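Local atomic coordinates of putative exported protein (PDB entry 5TTA), a protein that is of unknown function but, as a putative exported protein with a signal sequence, probably acts outside the cytoplasm of the bacterium. Residues 109-113 and 114-118; 236-239 and 240-244. All blocks are in the same frame, centred on the assembly; numbering follows the deposited sequence.

In the fold
Contact 1 (109-113 with 114-118) comes first along the chain and contact 2 (236-239 with 240-244) follows near the C-terminus, so the two are in series. Their centres lie about 40 Å apart, with nearest atoms about 27 Å from each other, and they do not touch. Contact 1 is a turn at the surface, in the long loop between strands 96-98 and 121-123, its centre about 27 Å from the centre of the chain. Contact 2 starts the last helix, 240-244, and packs on strands 72-82 and 205-215, which are paired in the antiparallel sheet. Both are thus peripheral, locally closed elements of an alpha/beta protein, and neither involves the other chain of the assembly.

Contact 1: residues 109-113 and 114-118; sequences FSPAG and VDYGI
One face of the Phe109 ring carries the carboxylate of Asp115, whose OD1 sits 3.8 Å above the ring plane, displaced toward the rim; the two planes are 31° apart. The nearest approach is between Phe109 CE2 and Asp115 CG at 3.5 Å. Ser110 N lies over one face of the Tyr116 ring, 3.5 Å above its plane and toward the rim, and the Tyr116 hydroxyl reaches Ser110 CB. Beyond the two rings the chain makes a type I turn from Ser110 to Gly113, closed by Gly113 N to Ser110 O. Ser110 N donates to Val114 O over 2.8 Å, while Val114 N returns a bond of 2.8 Å to Ser110 OG. With chi1 at 78°, OG is tucked between its backbone N and carbonyl carbon, facing across the turn, where Gly113 N gives it a second, weak bond. Asp115 OD1 accepts from Gly117 N on its anti side, well out of the carboxylate plane, forming an Asx turn, and OD2 is bonded to Tyr55 OH. Both carboxylate oxygens have donors, which fixes the rotation of the group against Phe109 and would probably stabilise its negative charge, while Ser110 ties the turn together through main chain and side chain alike.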
ATOM      1  N   PHE A 109     -23.522   9.720 -12.743  1.00 36.44           N
ATOM      2  CA  PHE A 109     -24.304   9.075 -13.788  1.00 29.32           C
ATOM      3  C   PHE A 109     -23.501   7.936 -14.391  1.00 38.88           C
ATOM      4  O   PHE A 109     -22.270   8.000 -14.495  1.00 38.78           O
ATOM      5  CB  PHE A 109     -24.710  10.065 -14.911  1.00 37.29           C
ATOM      6  CG  PHE A 109     -25.766  11.035 -14.497  1.00 36.23           C
ATOM      7  CD1 PHE A 109     -25.432  12.198 -13.823  1.00 40.46           C
ATOM      8  CD2 PHE A 109     -27.099  10.770 -14.751  1.00 37.48           C
ATOM      9  CE1 PHE A 109     -26.409  13.090 -13.424  1.00 45.41           C
ATOM     10  CE2 PHE A 109     -28.086  11.650 -14.344  1.00 37.97           C
ATOM     11  CZ  PHE A 109     -27.741  12.812 -13.685  1.00 41.08           C
ATOM     12  N   SER A 110     -24.210   6.894 -14.809  1.00 30.62           N
ATOM     13  CA  SER A 110     -23.561   5.839 -15.544  1.00 31.72           C
ATOM     14  C   SER A 110     -23.177   6.376 -16.920  1.00 33.06           C
ATOM     15  O   SER A 110     -23.693   7.402 -17.358  1.00 37.08           O
ATOM     16  CB  SER A 110     -24.488   4.638 -15.678  1.00 31.94           C
ATOM     17  OG  SER A 110     -25.450   4.879 -16.702  1.00 40.70           O
ATOM     18  N   PRO A 111     -22.271   5.704 -17.618  1.00 34.20           N
ATOM     19  CA  PRO A 111     -21.911   6.182 -18.967  1.00 35.61           C
ATOM     20  C   PRO A 111     -23.096   6.225 -19.920  1.00 36.86           C
ATOM     21  O   PRO A 111     -23.156   7.107 -20.790  1.00 36.94           O
ATOM     22  CB  PRO A 111     -20.849   5.170 -19.413  1.00 42.96           C
ATOM     23  CG  PRO A 111     -20.209   4.737 -18.157  1.00 37.97           C
ATOM     24  CD  PRO A 111     -21.332   4.680 -17.125  1.00 34.36           C
ATOM     25  N   ALA A 112     -24.051   5.303 -19.779  1.00 39.53           N
ATOM     26  CA  ALA A 112     -25.217   5.295 -20.651  1.00 40.80           C
ATOM     27  C   ALA A 112     -26.299   6.276 -20.213  1.00 35.85           C
ATOM     28  O   ALA A 112     -27.242   6.518 -20.985  1.00 36.45           O
ATOM     29  CB  ALA A 112     -25.798   3.884 -20.742  1.00 39.76           C
ATOM     30  N   GLY A 113     -26.189   6.832 -19.009  1.00 34.44           N
ATOM     31  CA  GLY A 113     -27.062   7.911 -18.583  1.00 35.90           C
ATOM     32  C   GLY A 113     -27.972   7.628 -17.401  1.00 37.10           C
ATOM     33  O   GLY A 113     -28.865   8.428 -17.109  1.00 32.05           O
ATOM     34  N   VAL A 114     -27.760   6.517 -16.706  1.00 32.04           N
ATOM     35  CA  VAL A 114     -28.580   6.187 -15.538  1.00 30.93           C
ATOM     36  C   VAL A 114     -28.133   7.042 -14.366  1.00 33.81           C
ATOM     37  O   VAL A 114     -26.933   7.153 -14.088  1.00 33.17           O
ATOM     38  CB  VAL A 114     -28.480   4.692 -15.202  1.00 31.59           C
ATOM     39  CG1 VAL A 114     -28.947   4.410 -13.725  1.00 36.83           C
ATOM     40  CG2 VAL A 114     -29.287   3.870 -16.187  1.00 32.20           C
ATOM     41  N   ASP A 115     -29.097   7.634 -13.665  1.00 39.13           N
ATOM     42  CA  ASP A 115     -28.815   8.502 -12.526  1.00 38.14           C
ATOM     43  C   ASP A 115     -28.549   7.658 -11.281  1.00 35.44           C
ATOM     44  O   ASP A 115     -29.477   7.072 -10.715  1.00 37.20           O
ATOM     45  CB  ASP A 115     -29.988   9.454 -12.307  1.00 41.16           C
ATOM     46  CG  ASP A 115     -29.649  10.590 -11.382  1.00 36.89           C
ATOM     47  OD1 ASP A 115     -28.649  10.471 -10.640  1.00 41.72           O
ATOM     48  OD2 ASP A 115     -30.387  11.607 -11.392  1.00 33.61           O
ATOM     49  N   TYR A 116     -27.286   7.622 -10.838  1.00 30.89           N
ATOM     50  CA  TYR A 116     -26.906   6.942  -9.598  1.00 32.86           C
ATOM     51  C   TYR A 116     -27.386   7.677  -8.354  1.00 33.42           C
ATOM     52  O   TYR A 116     -27.434   7.074  -7.271  1.00 27.13           O
ATOM     53  CB  TYR A 116     -25.382   6.812  -9.502  1.00 31.40           C
ATOM     54  CG  TYR A 116     -24.716   5.926 -10.536  1.00 41.57           C
ATOM     55  CD1 TYR A 116     -25.326   4.758 -10.998  1.00 44.07           C
ATOM     56  CD2 TYR A 116     -23.459   6.248 -11.032  1.00 43.94           C
ATOM     57  CE1 TYR A 116     -24.697   3.943 -11.930  1.00 47.02           C
ATOM     58  CE2 TYR A 116     -22.825   5.445 -11.960  1.00 45.79           C
ATOM     59  CZ  TYR A 116     -23.441   4.296 -12.404  1.00 47.75           C
ATOM     60  OH  TYR A 116     -22.791   3.513 -13.325  1.00 51.41           O
ATOM     61  N   GLY A 117     -27.699   8.971  -8.473  1.00 28.24           N
ATOM     62  CA  GLY A 117     -28.185   9.718  -7.330  1.00 23.31           C
ATOM     63  C   GLY A 117     -29.481   9.161  -6.775  1.00 28.32           C
ATOM     64  O   GLY A 117     -29.750   9.295  -5.583  1.00 28.42           O
ATOM     65  N   ILE A 118     -30.275   8.507  -7.619  1.00 29.81           N
ATOM     66  CA  ILE A 118     -31.564   7.947  -7.227  1.00 29.60           C
ATOM     67  C   ILE A 118     -31.319   6.561  -6.636  1.00 32.56           C
ATOM     68  O   ILE A 118     -30.895   5.631  -7.329  1.00 28.85           O
ATOM     69  CB  ILE A 118     -32.527   7.905  -8.418  1.00 37.09           C
ATOM     70  CG1 ILE A 118     -32.870   9.332  -8.851  1.00 36.71           C
ATOM     71  CG2 ILE A 118     -33.781   7.145  -8.075  1.00 37.14           C
ATOM     72  CD1 ILE A 118     -33.568   9.429 -10.181  1.00 39.88           C
TER

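Contact 2: residues 236-239 and 240-244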
ATOM      1  N   LYS A 236     -31.418  -1.820  24.053  1.00 22.96           N
ATOM      2  CA  LYS A 236     -32.305  -1.460  25.154  1.00 30.18           C
ATOM      3  C   LYS A 236     -33.075  -0.188  24.827  1.00 26.52           C
ATOM      4  O   LYS A 236     -32.543   0.723  24.191  1.00 24.55           O
ATOM      5  CB  LYS A 236     -31.521  -1.223  26.444  1.00 34.67           C
ATOM      6  CG  LYS A 236     -30.456  -2.248  26.741  1.00 45.32           C
ATOM      7  CD  LYS A 236     -31.035  -3.470  27.420  1.00 52.40           C
ATOM      8  CE  LYS A 236     -30.009  -4.107  28.362  1.00 60.20           C
ATOM      9  NZ  LYS A 236     -29.780  -3.335  29.641  1.00 66.40           N
ATOM     10  N   GLU A 237     -34.307  -0.114  25.322  1.00 29.67           N
ATOM     11  CA  GLU A 237     -35.104   1.103  25.220  1.00 37.23           C
ATOM     12  C   GLU A 237     -34.503   2.209  26.095  1.00 33.06           C
ATOM     13  O   GLU A 237     -33.950   1.952  27.164  1.00 33.94           O
ATOM     14  CB  GLU A 237     -36.555   0.812  25.629  1.00 39.33           C
ATOM     15  CG  GLU A 237     -37.556   1.881  25.200  1.00 52.86           C
ATOM     16  CD  GLU A 237     -39.011   1.439  25.319  1.00 65.47           C
ATOM     17  OE1 GLU A 237     -39.264   0.251  25.616  1.00 66.01           O
ATOM     18  OE2 GLU A 237     -39.906   2.290  25.114  1.00 67.47           O
ATOM     19  N   VAL A 238     -34.604   3.451  25.620  1.00 29.69           N
ATOM     20  CA  VAL A 238     -34.010   4.621  26.268  1.00 29.48           C
ATOM     21  C   VAL A 238     -35.051   5.732  26.282  1.00 32.26           C
ATOM     22  O   VAL A 238     -35.809   5.883  25.319  1.00 27.36           O
ATOM     23  CB  VAL A 238     -32.746   5.095  25.527  1.00 26.07           C
ATOM     24  CG1 VAL A 238     -32.212   6.416  26.135  1.00 22.15           C
ATOM     25  CG2 VAL A 238     -31.670   4.024  25.547  1.00 26.45           C
ATOM     26  N   SER A 239     -35.088   6.516  27.362  1.00 24.03           N
ATOM     27  CA  SER A 239     -36.104   7.557  27.472  1.00 26.33           C
ATOM     28  C   SER A 239     -35.815   8.702  26.495  1.00 27.97           C
ATOM     29  O   SER A 239     -34.683   8.912  26.037  1.00 23.33           O
ATOM     30  CB  SER A 239     -36.192   8.094  28.906  1.00 33.97           C
ATOM     31  OG  SER A 239     -35.138   9.007  29.177  1.00 29.07           O
ATOM     32  N   ASN A 240     -36.875   9.434  26.143  1.00 36.47           N
ATOM     33  CA  ASN A 240     -36.686  10.519  25.186  1.00 48.63           C
ATOM     34  C   ASN A 240     -35.865  11.642  25.794  1.00 38.45           C
ATOM     35  O   ASN A 240     -35.098  12.293  25.081  1.00 37.25           O
ATOM     36  CB  ASN A 240     -38.032  11.041  24.679  1.00 53.12           C
ATOM     37  CG  ASN A 240     -38.577  10.207  23.532  1.00 52.29           C
ATOM     38  OD1 ASN A 240     -39.319   9.247  23.742  1.00 52.84           O
ATOM     39  ND2 ASN A 240     -38.187  10.555  22.312  1.00 54.82           N
ATOM     40  N   SER A 241     -35.970  11.841  27.109  1.00 40.82           N
ATOM     41  CA  SER A 241     -35.178  12.872  27.775  1.00 42.38           C
ATOM     42  C   SER A 241     -33.689  12.574  27.690  1.00 29.56           C
ATOM     43  O   SER A 241     -32.884  13.466  27.389  1.00 33.40           O
ATOM     44  CB  SER A 241     -35.594  13.007  29.236  1.00 43.55           C
ATOM     45  OG  SER A 241     -34.620  13.767  29.918  1.00 52.11           O
ATOM     46  N   VAL A 242     -33.304  11.322  27.955  1.00 24.11           N
ATOM     47  CA  VAL A 242     -31.907  10.919  27.803  1.00 23.06           C
ATOM     48  C   VAL A 242     -31.438  11.109  26.356  1.00 25.53           C
ATOM     49  O   VAL A 242     -30.365  11.674  26.107  1.00 21.07           O
ATOM     50  CB  VAL A 242     -31.709   9.471  28.273  1.00 23.05           C
ATOM     51  CG1 VAL A 242     -30.336   8.971  27.850  1.00 21.85           C
ATOM     52  CG2 VAL A 242     -31.857   9.385  29.849  1.00 26.56           C
ATOM     53  N   LEU A 243     -32.219  10.621  25.380  1.00 23.41           N
ATOM     54  CA  LEU A 243     -31.778  10.752  23.990  1.00 21.94           C
ATOM     55  C   LEU A 243     -31.672  12.218  23.576  1.00 21.72           C
ATOM     56  O   LEU A 243     -30.670  12.628  22.975  1.00 24.77           O
ATOM     57  CB  LEU A 243     -32.707   9.987  23.056  1.00 23.91           C
ATOM     58  CG  LEU A 243     -32.684   8.466  23.256  1.00 23.78           C
ATOM     59  CD1 LEU A 243     -33.825   7.799  22.489  1.00 31.50           C
ATOM     60  CD2 LEU A 243     -31.349   7.878  22.855  1.00 22.14           C
ATOM     61  N   GLU A 244     -32.688  13.019  23.896  1.00 24.67           N
ATOM     62  CA  GLU A 244     -32.676  14.420  23.485  1.00 36.34           C
ATOM     63  C   GLU A 244     -31.502  15.184  24.078  1.00 38.05           C
ATOM     64  O   GLU A 244     -30.960  16.078  23.427  1.00 35.22           O
ATOM     65  CB  GLU A 244     -33.984  15.106  23.871  1.00 35.30           C
ATOM     66  CG  GLU A 244     -35.162  14.790  22.951  1.00 45.50           C
ATOM     67  CD  GLU A 244     -35.063  15.498  21.598  1.00 55.80           C
ATOM     68  OE1 GLU A 244     -35.520  14.927  20.579  1.00 53.41           O
ATOM     69  OE2 GLU A 244     -34.534  16.631  21.557  1.00 56.96           O
TER
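The chain runs extended through Val238 and Ser239 and then coils at Asn240 into the helix 240-244. Ser239 O accepts from Leu243 N at 3.1 Å in a nearly straight bond, 169° at the hydrogen. Ser239 is the N-cap: its OG takes up Val242 N over 3.2 Å, also almost straight at 168°. A chi1 of 78° turns OG back over the start of the helix, and there it also lies against Val242 CG2. On the preceding residue, the Val238 side chain points toward the helix and its CG1 branch does the touching, lying 3.6 Å from Val242 CG1 and equally 3.6 Å from Leu243 CG. The two valine side chains cross at about a right angle. Leu243, which is buried, goes on to meet Tyr82 of strand 72-82 and Tyr205 and Ile207 of strand 205-215, so the apolar patch continues onto the sheet; Asn240 ND2 is bonded to Lys84 O. The serine N-cap, with its side chain bonded to the backbone N three residues on, together with the apolar contact between Val238 and Leu243 that brackets it, is the arrangement of a hydrophobic staple at a helix N-terminus.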